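Local coordinates for protein 1,4-beta-N-Acetylmuramidase M1 (Streptomyces coelicolor, PDB 1JFX) that hydrolyses the beta-1,4 linkages between N-acetylmuramic acid and N-acetylglucosamine in peptidoglycan, acting as a secreted lysozyme that also has diacetylmuramidase activity, at residues F29-A34 with R91-V96; Y62-P67 with H101-A106; L97-N102 with V135-T140; G105-G110 with A141-T146. All blocks are in the same frame, centred on the assembly; numbering follows the deposited sequence.

Contact 1 of 4, residues F29-A34 with R91-V96; sequences FAYIKA and RTLPGV
The phenol ring of Tyr31 lies between two methyl groups, CG2 of Val96 over one face and CD1 of Leu93 over the other, in the interior of the beta/alpha barrel of this family 25 glycosidase. Val96 CG2 is the tighter partner: it stands 3.5 Å from the centroid of the Tyr31 ring and 20° off the ring normal, a CH-pi contact over the face. The Leu93 CD1 methyl sits 4.1 Å from the same centroid, again within CH-pi geometry, and both methyls are offset toward the rim. Tyr31 and Leu93 cross at about a right angle; CD1 covers the face while Leu93 CB comes to 3.5 Å from Tyr31 OH. Behind it, Phe29 CB touches Leu93 CD1 at 4.2 Å. The torsion of Val96 that turns CG2 away from the carbonyl carbon, with CG1 anti to the backbone N (chi1 164°), points this methyl at the ring.

Strand 29-36 and the segment that enters strand 96-98 are not neighbours in the sheet; strand 58-64 runs between them, and Tyr31 spans the gap across the barrel interior. Trp161 and Phe181 pack on the same tyrosine, whose side chain lies about 4 Å from that of Asp9, a predicted active-site residue. At the polar edge, Tyr31 OH donates to Pro94 O over 2.8 Å, in the carbonyl plane, with a C=O...OH angle of 158°.

Contact 2 of 4, residues Y62-P67 with H101-A106; sequences YHFARP and HNPSGA
Van der Waals contact is made chiefly by the ring of Pro103, which meets two side chains of 62-67 through different atoms. Its CD lies 4.1 Å from Phe64 CE1, near the plane of the phenyl ring and therefore at its edge. Its CG lies over one face of the Arg66 guanidinium, 3.6 Å from Arg66 NH2 and offset toward the rim. The arginine chain bends at chi2 (-63°), and its guanidinium ends with one face against the proline.

Charge and water make up the second group. Arg66 NH2 forms a salt bridge with Glu36, its strongest polar partner, and also donates to a water 3.0 Å away. Arg66 NH1 donates to another water at 3.0 Å, which in turn donates to Asn102 OD1, also at 3.0 Å, so this link between the segments is solvent-mediated.

Within 101-106, Asn102 OD1 receives the backbone N-H of Ser104 at 3.0 Å. That donor stands 61° out of the carbonyl plane, well above the amide. The bond closes an Asx turn with Pro103 as its middle residue. Phe64 also packs against Glu100 and Asp98, both predicted active-site residues. The contact lies at the rim of the barrel, where the loop after strand 96-98 meets the end of strand 58-64 beside the predicted active site.

Contact 3 of 4, residues L97-N102 with V135-T140; sequences LDIEHN and VVIYTT
Tyr138 runs along Asp98 from its root outward, the two side chains side by side and pointing the same way. Its CB packs over the neighbouring backbone, 3.9 Å from Leu97 O. With CG anti to the backbone N (chi1 166°), the ring then extends along the acids: CD1 comes to 3.3 Å from Asp98 OD1, and CE1 to 3.4 Å from Glu100 OE1. The glutamate oxygen lies at the ring edge, near its plane, while the Asp98 carboxylate is turned 57° from the ring. At the tip, Tyr138 OH is hydrogen-bonded to Gln183 on strand 181-185.

Backbone bonds fix this alignment. Leu97 N donates to Val136 O and Tyr138 N to Leu97 O; Ile99 N then binds Tyr138 O at 3.0 Å with an N-H...O angle of 158°. Beyond the regular ladder, the Thr139 hydroxyl OG1 donates to Ile99 O over 2.8 Å. Farther out, a water accepts from His101 N and lies 2.8 Å from Thr140 OG1, which also caps Trp143 N at the start of helix 141-148.

On the opposite face, Ile99 CG2 meets Ile137 CG2 at 4.1 Å, beneath helix 113-131. Two adjacent parallel strands joined by that helix form a beta-alpha-beta unit of the barrel. Asp98, which ends the first strand, and Glu100, two residues beyond it, are predicted active-site residues, as expected for glycosyl hydrolase family 25.

Contact 4 of 4, residues G105-G110 with A141-T146; sequences GAMCYG and ASWWNT
Met107 and Trp143 meet beside the disulfide Cys108-Cys147, which ties the loop after strand 96-98 to helix 141-148, and the contact gathers around the indole of Trp143. The indole N-H makes the polar link: Trp143 NE1 donates to Met107 O over 3.0 Å with an N-H...O angle of 156°. The oxygen lies close to the indole plane, whereas the nitrogen stands 37° out of the plane of the Met107 carbonyl. Trp143 reaches the loop because its CG is anti to the backbone N (chi1 -168°), which swings the indole out from the helix.

Residues Ala106 to Tyr109 form a type I beta turn, and the Met107 carbonyl used by the indole belongs to its second residue. This turn lies in the long connection that leads from the barrel strand 96-98 into helix 113-131, while the tryptophan sits in the first turn of the helix that follows strand 136-139. The indole also touches Met116 of helix 113-131, and it meets the ring of His101.

Apolar contacts flank the bond. Tyr109 and Trp143 cross at about a right angle, with Trp143 CZ2 near the plane of the tyrosine ring, at its edge and 4.1 Å from Tyr109 CE2; the tyrosine hydroxyl itself bonds to Glu100 O. The methyl of Met107, turned by a bend at chi3, sits between two helix residues: CE is 4.0 Å from Trp143 CD1 and 3.8 Å from Thr146 CG2. Thr146 CG2 also approaches Cys108 SG, at 3.9 Å.

How the contacts relate
Contacts 1, 2 and 3 share the barrel sheet and are coupled by its backbone ladder. Val96 O lies 2.9 Å from His63 N, joining contacts 1 and 2; Gly95 O lies 3.0 Å from Val136 N, joining 1 and 3; and His63 O lies 2.8 Å from Asp98 N, joining 2 and 3. The centres of contacts 2 and 3 are about 9 Å apart, and the acids Asp98 and Glu100 are lined by a ring from each, Phe64 and Tyr138. Contact 4 lies farther out, its centre about 24 Å from that of contact 1 and about 10 Å from that of contact 3, to which the main chain of Glu100 ties it, with Glu100 O 2.8 Å from Tyr109 OH.

Contact 1 of 4, residues F29-A34 with R91-V96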
loop_
_atom_site.group_PDB
_atom_site.type_symbol
_atom_site.label_atom_id
_atom_site.label_comp_id
_atom_site.label_asym_id
_atom_site.label_seq_id
_atom_site.Cartn_x
_atom_site.Cartn_y
_atom_site.Cartn_z
ATOM N N PHE A 29 -9.980 -1.631 7.822
ATOM C CA PHE A 29 -8.567 -1.324 7.658
ATOM C C PHE A 29 -8.310 -0.066 6.844
ATOM O O PHE A 29 -9.210 0.473 6.200
ATOM C CB PHE A 29 -7.863 -2.524 6.978
ATOM C CG PHE A 29 -8.235 -2.717 5.515
ATOM C CD1 PHE A 29 -7.535 -2.048 4.511
ATOM C CD2 PHE A 29 -9.288 -3.558 5.148
ATOM C CE1 PHE A 29 -7.882 -2.210 3.164
ATOM C CE2 PHE A 29 -9.641 -3.727 3.808
ATOM C CZ PHE A 29 -8.931 -3.047 2.811
ATOM N N ALA A 30 -7.065 0.396 6.895
ATOM C CA ALA A 30 -6.660 1.557 6.131
ATOM C C ALA A 30 -5.156 1.594 5.900
ATOM O O ALA A 30 -4.379 1.142 6.736
ATOM C CB ALA A 30 -7.090 2.849 6.849
ATOM N N TYR A 31 -4.764 2.109 4.739
ATOM C CA TYR A 31 -3.357 2.350 4.451
ATOM C C TYR A 31 -3.257 3.871 4.396
ATOM O O TYR A 31 -4.133 4.547 3.855
ATOM C CB TYR A 31 -2.911 1.689 3.150
ATOM C CG TYR A 31 -2.335 0.312 3.416
ATOM C CD1 TYR A 31 -1.133 0.157 4.124
ATOM C CD2 TYR A 31 -2.993 -0.840 2.973
ATOM C CE1 TYR A 31 -0.599 -1.112 4.378
ATOM C CE2 TYR A 31 -2.465 -2.105 3.223
ATOM C CZ TYR A 31 -1.271 -2.237 3.922
ATOM O OH TYR A 31 -0.744 -3.490 4.139
ATOM N N ILE A 32 -2.187 4.394 4.988
ATOM C CA ILE A 32 -1.959 5.833 5.130
ATOM C C ILE A 32 -0.620 6.250 4.517
ATOM O O ILE A 32 0.410 5.651 4.818
ATOM C CB ILE A 32 -1.949 6.169 6.641
ATOM C CG1 ILE A 32 -3.289 5.746 7.254
ATOM C CG2 ILE A 32 -1.648 7.660 6.874
ATOM C CD1 ILE A 32 -3.245 5.551 8.782
ATOM N N LYS A 33 -0.616 7.279 3.676
ATOM C CA LYS A 33 0.644 7.682 3.071
ATOM C C LYS A 33 1.603 8.240 4.115
ATOM O O LYS A 33 1.230 9.083 4.934
ATOM C CB LYS A 33 0.418 8.730 1.995
ATOM C CG LYS A 33 1.694 9.054 1.206
ATOM C CD LYS A 33 1.379 9.882 -0.022
ATOM C CE LYS A 33 2.631 10.143 -0.837
ATOM N NZ LYS A 33 2.246 10.716 -2.166
ATOM N N ALA A 34 2.839 7.755 4.061
ATOM C CA ALA A 34 3.875 8.196 4.971
ATOM C C ALA A 34 4.960 8.990 4.266
ATOM O O ALA A 34 5.161 10.167 4.548
ATOM C CB ALA A 34 4.499 6.997 5.674
ATOM N N ARG A 91 -3.176 -4.353 15.213
ATOM C CA ARG A 91 -3.656 -3.231 14.415
ATOM C C ARG A 91 -2.671 -2.620 13.440
ATOM O O ARG A 91 -2.917 -1.521 12.944
ATOM C CB ARG A 91 -4.148 -2.103 15.332
ATOM C CG ARG A 91 -5.325 -2.494 16.192
ATOM C CD ARG A 91 -5.896 -1.297 16.945
ATOM N NE ARG A 91 -6.842 -1.779 17.944
ATOM C CZ ARG A 91 -7.203 -1.107 19.030
ATOM N NH1 ARG A 91 -6.711 0.097 19.275
ATOM N NH2 ARG A 91 -8.023 -1.678 19.904
ATOM N N THR A 92 -1.568 -3.311 13.166
ATOM C CA THR A 92 -0.583 -2.750 12.253
ATOM C C THR A 92 -0.328 -3.659 11.067
ATOM O O THR A 92 0.100 -4.798 11.229
ATOM C CB THR A 92 0.738 -2.505 12.982
ATOM O OG1 THR A 92 0.477 -1.723 14.149
ATOM C CG2 THR A 92 1.719 -1.740 12.085
ATOM N N LEU A 93 -0.613 -3.152 9.874
ATOM C CA LEU A 93 -0.398 -3.937 8.660
ATOM C C LEU A 93 1.031 -3.800 8.154
ATOM O O LEU A 93 1.733 -2.846 8.490
ATOM C CB LEU A 93 -1.344 -3.452 7.556
ATOM C CG LEU A 93 -2.832 -3.755 7.762
ATOM C CD1 LEU A 93 -3.685 -2.924 6.798
ATOM C CD2 LEU A 93 -3.076 -5.249 7.579
ATOM N N PRO A 94 1.489 -4.770 7.343
ATOM C CA PRO A 94 2.844 -4.664 6.806
ATOM C C PRO A 94 2.831 -3.460 5.845
ATOM O O PRO A 94 1.801 -3.164 5.225
ATOM C CB PRO A 94 3.044 -6.000 6.077
ATOM C CG PRO A 94 1.639 -6.438 5.730
ATOM C CD PRO A 94 0.850 -6.040 6.952
ATOM N N GLY A 95 3.961 -2.769 5.741
ATOM C CA GLY A 95 4.054 -1.604 4.872
ATOM C C GLY A 95 3.836 -1.893 3.402
ATOM O O GLY A 95 3.977 -3.025 2.950
ATOM N N VAL A 96 3.521 -0.837 2.663
ATOM C CA VAL A 96 3.242 -0.917 1.238
ATOM C C VAL A 96 4.213 -0.138 0.377
ATOM O O VAL A 96 4.567 0.990 0.703
ATOM C CB VAL A 96 1.821 -0.380 0.943
ATOM C CG1 VAL A 96 1.635 -0.091 -0.553
ATOM C CG2 VAL A 96 0.782 -1.426 1.366
#

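Contact 2 of 4, residues Y62-P67 with H101-A106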
loop_
_atom_site.group_PDB
_atom_site.type_symbol
_atom_site.label_atom_id
_atom_site.label_comp_id
_atom_site.label_asym_id
_atom_site.label_seq_id
_atom_site.Cartn_x
_atom_site.Cartn_y
_atom_site.Cartn_z
ATOM N N TYR A 62 2.196 3.555 3.704
ATOM C CA TYR A 62 2.710 3.260 2.369
ATOM C C TYR A 62 3.735 4.298 1.926
ATOM O O TYR A 62 3.725 5.457 2.369
ATOM C CB TYR A 62 1.571 3.100 1.326
ATOM C CG TYR A 62 0.851 4.344 0.830
ATOM C CD1 TYR A 62 1.385 5.116 -0.205
ATOM C CD2 TYR A 62 -0.417 4.677 1.309
ATOM C CE1 TYR A 62 0.668 6.176 -0.759
ATOM C CE2 TYR A 62 -1.145 5.744 0.763
ATOM C CZ TYR A 62 -0.597 6.478 -0.275
ATOM O OH TYR A 62 -1.309 7.478 -0.877
ATOM N N HIS A 63 4.646 3.847 1.080
ATOM C CA HIS A 63 5.705 4.681 0.527
ATOM C C HIS A 63 5.501 4.836 -0.963
ATOM O O HIS A 63 5.377 3.827 -1.667
ATOM C CB HIS A 63 7.063 4.015 0.730
ATOM C CG HIS A 63 8.191 4.730 0.050
ATOM N ND1 HIS A 63 8.726 5.906 0.533
ATOM C CD2 HIS A 63 8.864 4.449 -1.093
ATOM C CE1 HIS A 63 9.681 6.320 -0.283
ATOM N NE2 HIS A 63 9.785 5.454 -1.279
ATOM N N PHE A 64 5.453 6.080 -1.445
ATOM C CA PHE A 64 5.325 6.302 -2.883
ATOM C C PHE A 64 6.749 6.308 -3.458
ATOM O O PHE A 64 7.540 7.229 -3.230
ATOM C CB PHE A 64 4.619 7.627 -3.168
ATOM C CG PHE A 64 4.238 7.804 -4.615
ATOM C CD1 PHE A 64 5.211 8.039 -5.579
ATOM C CD2 PHE A 64 2.903 7.728 -5.010
ATOM C CE1 PHE A 64 4.858 8.201 -6.939
ATOM C CE2 PHE A 64 2.536 7.889 -6.359
ATOM C CZ PHE A 64 3.520 8.125 -7.321
ATOM N N ALA A 65 7.078 5.254 -4.194
ATOM C CA ALA A 65 8.411 5.115 -4.769
ATOM C C ALA A 65 8.765 6.098 -5.877
ATOM O O ALA A 65 7.926 6.458 -6.682
ATOM C CB ALA A 65 8.574 3.703 -5.324
ATOM N N ARG A 66 10.033 6.502 -5.912
ATOM C CA ARG A 66 10.560 7.328 -6.999
ATOM C C ARG A 66 11.878 6.603 -7.298
ATOM O O ARG A 66 12.956 7.024 -6.863
ATOM C CB ARG A 66 10.819 8.766 -6.551
ATOM C CG ARG A 66 9.545 9.545 -6.191
ATOM C CD ARG A 66 8.587 9.718 -7.378
ATOM N NE ARG A 66 7.588 10.730 -7.044
ATOM C CZ ARG A 66 7.639 11.988 -7.464
ATOM N NH1 ARG A 66 8.637 12.383 -8.253
ATOM N NH2 ARG A 66 6.717 12.859 -7.070
ATOM N N PRO A 67 11.805 5.493 -8.043
ATOM C CA PRO A 67 12.994 4.706 -8.375
ATOM C C PRO A 67 14.156 5.439 -9.043
ATOM O O PRO A 67 15.279 4.949 -9.026
ATOM C CB PRO A 67 12.424 3.568 -9.229
ATOM C CG PRO A 67 11.066 3.358 -8.628
ATOM C CD PRO A 67 10.579 4.799 -8.488
ATOM N N HIS A 101 2.965 4.629 -12.199
ATOM C CA HIS A 101 3.346 5.610 -13.227
ATOM C C HIS A 101 4.032 6.844 -12.644
ATOM O O HIS A 101 3.491 7.522 -11.768
ATOM C CB HIS A 101 2.124 6.099 -14.020
ATOM C CG HIS A 101 1.622 5.138 -15.051
ATOM N ND1 HIS A 101 1.110 3.898 -14.729
ATOM C CD2 HIS A 101 1.490 5.263 -16.395
ATOM C CE1 HIS A 101 0.675 3.307 -15.828
ATOM N NE2 HIS A 101 0.894 4.114 -16.853
ATOM N N ASN A 102 5.215 7.144 -13.170
ATOM C CA ASN A 102 5.985 8.306 -12.742
ATOM C C ASN A 102 5.123 9.552 -12.970
ATOM O O ASN A 102 4.593 9.759 -14.055
ATOM C CB ASN A 102 7.272 8.380 -13.581
ATOM C CG ASN A 102 8.257 9.430 -13.085
ATOM O OD1 ASN A 102 7.967 10.204 -12.169
ATOM N ND2 ASN A 102 9.433 9.463 -13.702
ATOM N N PRO A 103 4.950 10.384 -11.938
ATOM C CA PRO A 103 4.143 11.594 -12.116
ATOM C C PRO A 103 4.956 12.725 -12.760
ATOM O O PRO A 103 4.399 13.737 -13.170
ATOM C CB PRO A 103 3.712 11.934 -10.685
ATOM C CG PRO A 103 4.887 11.461 -9.859
ATOM C CD PRO A 103 5.244 10.132 -10.510
ATOM N N SER A 104 6.272 12.555 -12.853
ATOM C CA SER A 104 7.108 13.613 -13.419
ATOM C C SER A 104 8.322 13.104 -14.179
ATOM O O SER A 104 9.463 13.375 -13.809
ATOM C CB SER A 104 7.567 14.551 -12.311
ATOM O OG SER A 104 8.141 13.814 -11.252
ATOM N N GLY A 105 8.078 12.375 -15.253
ATOM C CA GLY A 105 9.174 11.846 -16.034
ATOM C C GLY A 105 8.760 10.545 -16.685
ATOM O O GLY A 105 7.579 10.188 -16.643
ATOM N N ALA A 106 9.721 9.837 -17.273
ATOM C CA ALA A 106 9.438 8.562 -17.937
ATOM C C ALA A 106 8.629 7.673 -16.991
ATOM O O ALA A 106 8.934 7.572 -15.792
ATOM C CB ALA A 106 10.747 7.867 -18.352
HETATM O O HOH W 1 10.258 10.917 -10.348
HETATM O O HOH W 2 5.927 15.013 -8.957
#

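Contact 3 of 4, residues L97-N102 with V135-T140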
loop_
_atom_site.group_PDB
_atom_site.type_symbol
_atom_site.label_atom_id
_atom_site.label_comp_id
_atom_site.label_asym_id
_atom_site.label_seq_id
_atom_site.Cartn_x
_atom_site.Cartn_y
_atom_site.Cartn_z
ATOM N N LEU A 97 4.645 -0.767 -0.714
ATOM C CA LEU A 97 5.505 -0.121 -1.701
ATOM C C LEU A 97 4.536 0.276 -2.809
ATOM O O LEU A 97 4.013 -0.584 -3.506
ATOM C CB LEU A 97 6.551 -1.096 -2.258
ATOM C CG LEU A 97 7.301 -0.566 -3.493
ATOM C CD1 LEU A 97 8.081 0.710 -3.143
ATOM C CD2 LEU A 97 8.237 -1.639 -4.042
ATOM N N ASP A 98 4.272 1.576 -2.936
ATOM C CA ASP A 98 3.368 2.117 -3.957
ATOM C C ASP A 98 4.297 2.475 -5.116
ATOM O O ASP A 98 4.980 3.502 -5.095
ATOM C CB ASP A 98 2.664 3.368 -3.408
ATOM C CG ASP A 98 1.742 4.041 -4.419
ATOM O OD1 ASP A 98 1.954 3.897 -5.645
ATOM O OD2 ASP A 98 0.811 4.752 -3.977
ATOM N N ILE A 99 4.326 1.615 -6.124
ATOM C CA ILE A 99 5.206 1.821 -7.262
ATOM C C ILE A 99 4.285 1.850 -8.486
ATOM O O ILE A 99 3.662 0.854 -8.850
ATOM C CB ILE A 99 6.307 0.707 -7.272
ATOM C CG1 ILE A 99 7.373 1.050 -8.308
ATOM C CG2 ILE A 99 5.674 -0.687 -7.410
ATOM C CD1 ILE A 99 8.670 0.255 -8.131
ATOM N N GLU A 100 4.219 3.022 -9.113
ATOM C CA GLU A 100 3.278 3.251 -10.205
ATOM C C GLU A 100 3.786 4.303 -11.199
ATOM O O GLU A 100 4.887 4.808 -11.045
ATOM C CB GLU A 100 1.969 3.739 -9.569
ATOM C CG GLU A 100 2.107 5.094 -8.854
ATOM C CD GLU A 100 0.784 5.598 -8.293
ATOM O OE1 GLU A 100 0.412 5.216 -7.163
ATOM O OE2 GLU A 100 0.097 6.360 -8.994
ATOM N N HIS A 101 2.965 4.629 -12.199
ATOM C CA HIS A 101 3.346 5.610 -13.227
ATOM C C HIS A 101 4.032 6.844 -12.644
ATOM O O HIS A 101 3.491 7.522 -11.768
ATOM C CB HIS A 101 2.124 6.099 -14.020
ATOM C CG HIS A 101 1.622 5.138 -15.051
ATOM N ND1 HIS A 101 1.110 3.898 -14.729
ATOM C CD2 HIS A 101 1.490 5.263 -16.395
ATOM C CE1 HIS A 101 0.675 3.307 -15.828
ATOM N NE2 HIS A 101 0.894 4.114 -16.853
ATOM N N ASN A 102 5.215 7.144 -13.170
ATOM C CA ASN A 102 5.985 8.306 -12.742
ATOM C C ASN A 102 5.123 9.552 -12.970
ATOM O O ASN A 102 4.593 9.759 -14.055
ATOM C CB ASN A 102 7.272 8.380 -13.581
ATOM C CG ASN A 102 8.257 9.430 -13.085
ATOM O OD1 ASN A 102 7.967 10.204 -12.169
ATOM N ND2 ASN A 102 9.433 9.463 -13.702
ATOM N N VAL A 135 6.974 -6.801 2.079
ATOM C CA VAL A 135 6.291 -5.580 1.696
ATOM C C VAL A 135 5.140 -5.876 0.730
ATOM O O VAL A 135 5.242 -6.758 -0.124
ATOM C CB VAL A 135 7.284 -4.581 1.047
ATOM C CG1 VAL A 135 7.739 -5.102 -0.319
ATOM C CG2 VAL A 135 6.633 -3.192 0.933
ATOM N N VAL A 136 4.030 -5.161 0.902
ATOM C CA VAL A 136 2.876 -5.312 0.020
ATOM C C VAL A 136 3.128 -4.399 -1.181
ATOM O O VAL A 136 3.513 -3.248 -1.014
ATOM C CB VAL A 136 1.589 -4.867 0.748
ATOM C CG1 VAL A 136 0.407 -4.835 -0.217
ATOM C CG2 VAL A 136 1.321 -5.821 1.907
ATOM N N ILE A 137 2.911 -4.903 -2.392
ATOM C CA ILE A 137 3.122 -4.094 -3.584
ATOM C C ILE A 137 1.807 -3.532 -4.129
ATOM O O ILE A 137 0.887 -4.289 -4.470
ATOM C CB ILE A 137 3.827 -4.918 -4.711
ATOM C CG1 ILE A 137 5.265 -5.250 -4.291
ATOM C CG2 ILE A 137 3.831 -4.114 -6.035
ATOM C CD1 ILE A 137 5.988 -6.184 -5.273
ATOM N N TYR A 138 1.717 -2.202 -4.168
ATOM C CA TYR A 138 0.547 -1.520 -4.734
ATOM C C TYR A 138 0.972 -1.010 -6.095
ATOM O O TYR A 138 1.984 -0.299 -6.211
ATOM C CB TYR A 138 0.108 -0.317 -3.876
ATOM C CG TYR A 138 -0.871 0.627 -4.583
ATOM C CD1 TYR A 138 -0.415 1.629 -5.454
ATOM C CD2 TYR A 138 -2.255 0.513 -4.386
ATOM C CE1 TYR A 138 -1.305 2.485 -6.103
ATOM C CE2 TYR A 138 -3.156 1.371 -5.025
ATOM C CZ TYR A 138 -2.673 2.358 -5.886
ATOM O OH TYR A 138 -3.557 3.225 -6.517
ATOM N N THR A 139 0.201 -1.358 -7.119
ATOM C CA THR A 139 0.495 -0.905 -8.478
ATOM C C THR A 139 -0.679 -1.220 -9.386
ATOM O O THR A 139 -1.700 -1.743 -8.933
ATOM C CB THR A 139 1.777 -1.595 -9.035
ATOM O OG1 THR A 139 2.145 -0.989 -10.281
ATOM C CG2 THR A 139 1.557 -3.079 -9.262
ATOM N N THR A 140 -0.556 -0.845 -10.655
ATOM C CA THR A 140 -1.584 -1.168 -11.634
ATOM C C THR A 140 -1.027 -2.300 -12.474
ATOM O O THR A 140 0.183 -2.486 -12.556
ATOM C CB THR A 140 -1.928 0.023 -12.578
ATOM O OG1 THR A 140 -0.746 0.488 -13.252
ATOM C CG2 THR A 140 -2.559 1.167 -11.771
HETATM O O HOH W 3 0.394 2.860 -12.295
#

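Contact 4 of 4, residues G105-G110 with A141-T146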
loop_
_atom_site.group_PDB
_atom_site.type_symbol
_atom_site.label_atom_id
_atom_site.label_comp_id
_atom_site.label_asym_id
_atom_site.label_seq_id
_atom_site.Cartn_x
_atom_site.Cartn_y
_atom_site.Cartn_z
ATOM N N GLY A 105 8.078 12.375 -15.253
ATOM C CA GLY A 105 9.174 11.846 -16.034
ATOM C C GLY A 105 8.760 10.545 -16.685
ATOM O O GLY A 105 7.579 10.188 -16.643
ATOM N N ALA A 106 9.721 9.837 -17.273
ATOM C CA ALA A 106 9.438 8.562 -17.937
ATOM C C ALA A 106 8.629 7.673 -16.991
ATOM O O ALA A 106 8.934 7.572 -15.792
ATOM C CB ALA A 106 10.747 7.867 -18.352
ATOM N N MET A 107 7.603 7.020 -17.522
ATOM C CA MET A 107 6.755 6.208 -16.662
ATOM C C MET A 107 7.482 5.119 -15.889
ATOM O O MET A 107 7.066 4.792 -14.771
ATOM C CB MET A 107 5.570 5.625 -17.441
ATOM C CG MET A 107 5.863 4.476 -18.358
ATOM S SD MET A 107 4.308 3.708 -18.969
ATOM C CE MET A 107 3.927 2.565 -17.720
ATOM N N CYS A 108 8.559 4.572 -16.456
ATOM C CA CYS A 108 9.324 3.539 -15.755
ATOM C C CYS A 108 10.583 4.089 -15.074
ATOM O O CYS A 108 11.545 3.359 -14.805
ATOM C CB CYS A 108 9.682 2.393 -16.696
ATOM S SG CYS A 108 8.245 1.560 -17.448
ATOM N N TYR A 109 10.569 5.397 -14.841
ATOM C CA TYR A 109 11.619 6.068 -14.102
ATOM C C TYR A 109 13.037 5.989 -14.641
ATOM O O TYR A 109 13.996 6.163 -13.890
ATOM C CB TYR A 109 11.576 5.545 -12.660
ATOM C CG TYR A 109 10.265 5.826 -11.945
ATOM C CD1 TYR A 109 10.051 7.048 -11.307
ATOM C CD2 TYR A 109 9.243 4.874 -11.903
ATOM C CE1 TYR A 109 8.859 7.321 -10.641
ATOM C CE2 TYR A 109 8.038 5.137 -11.232
ATOM C CZ TYR A 109 7.859 6.361 -10.607
ATOM O OH TYR A 109 6.680 6.632 -9.949
ATOM N N GLY A 110 13.177 5.734 -15.933
ATOM C CA GLY A 110 14.503 5.667 -16.521
ATOM C C GLY A 110 15.240 4.373 -16.254
ATOM O O GLY A 110 16.427 4.263 -16.545
ATOM N N ALA A 141 -1.903 -3.060 -13.110
ATOM C CA ALA A 141 -1.445 -4.140 -13.961
ATOM C C ALA A 141 -0.596 -3.563 -15.105
ATOM O O ALA A 141 0.438 -4.120 -15.447
ATOM C CB ALA A 141 -2.645 -4.895 -14.542
ATOM N N SER A 142 -1.043 -2.447 -15.681
ATOM C CA SER A 142 -0.328 -1.809 -16.790
ATOM C C SER A 142 1.098 -1.463 -16.420
ATOM O O SER A 142 2.040 -1.756 -17.162
ATOM C CB SER A 142 -1.027 -0.508 -17.220
ATOM O OG SER A 142 -2.198 -0.805 -17.954
ATOM N N TRP A 143 1.259 -0.813 -15.276
ATOM C CA TRP A 143 2.592 -0.423 -14.864
ATOM C C TRP A 143 3.441 -1.661 -14.582
ATOM O O TRP A 143 4.587 -1.745 -15.019
ATOM C CB TRP A 143 2.544 0.468 -13.625
ATOM C CG TRP A 143 3.857 1.113 -13.341
ATOM C CD1 TRP A 143 4.278 2.347 -13.775
ATOM C CD2 TRP A 143 4.964 0.536 -12.642
ATOM N NE1 TRP A 143 5.585 2.563 -13.391
ATOM C CE2 TRP A 143 6.028 1.467 -12.698
ATOM C CE3 TRP A 143 5.168 -0.683 -11.983
ATOM C CZ2 TRP A 143 7.280 1.214 -12.122
ATOM C CZ3 TRP A 143 6.420 -0.938 -11.409
ATOM C CH2 TRP A 143 7.457 0.015 -11.491
ATOM N N TRP A 144 2.892 -2.620 -13.844
ATOM C CA TRP A 144 3.667 -3.819 -13.549
ATOM C C TRP A 144 4.150 -4.517 -14.818
ATOM O O TRP A 144 5.346 -4.812 -14.986
ATOM C CB TRP A 144 2.845 -4.821 -12.730
ATOM C CG TRP A 144 3.684 -5.973 -12.283
ATOM C CD1 TRP A 144 3.757 -7.224 -12.849
ATOM C CD2 TRP A 144 4.645 -5.953 -11.227
ATOM N NE1 TRP A 144 4.714 -7.976 -12.203
ATOM C CE2 TRP A 144 5.272 -7.218 -11.204
ATOM C CE3 TRP A 144 5.043 -4.980 -10.292
ATOM C CZ2 TRP A 144 6.279 -7.539 -10.280
ATOM C CZ3 TRP A 144 6.041 -5.303 -9.374
ATOM C CH2 TRP A 144 6.645 -6.571 -9.376
ATOM N N ASN A 145 3.226 -4.775 -15.728
ATOM C CA ASN A 145 3.614 -5.471 -16.936
ATOM C C ASN A 145 4.596 -4.674 -17.787
ATOM O O ASN A 145 5.609 -5.207 -18.252
ATOM C CB ASN A 145 2.361 -5.883 -17.715
ATOM C CG ASN A 145 1.617 -7.032 -17.033
ATOM O OD1 ASN A 145 2.231 -7.858 -16.341
ATOM N ND2 ASN A 145 0.302 -7.097 -17.228
ATOM N N THR A 146 4.330 -3.388 -17.957
ATOM C CA THR A 146 5.219 -2.561 -18.746
ATOM C C THR A 146 6.603 -2.358 -18.152
ATOM O O THR A 146 7.618 -2.637 -18.809
ATOM C CB THR A 146 4.582 -1.191 -19.001
ATOM O OG1 THR A 146 3.460 -1.371 -19.867
ATOM C CG2 THR A 146 5.581 -0.219 -19.629
#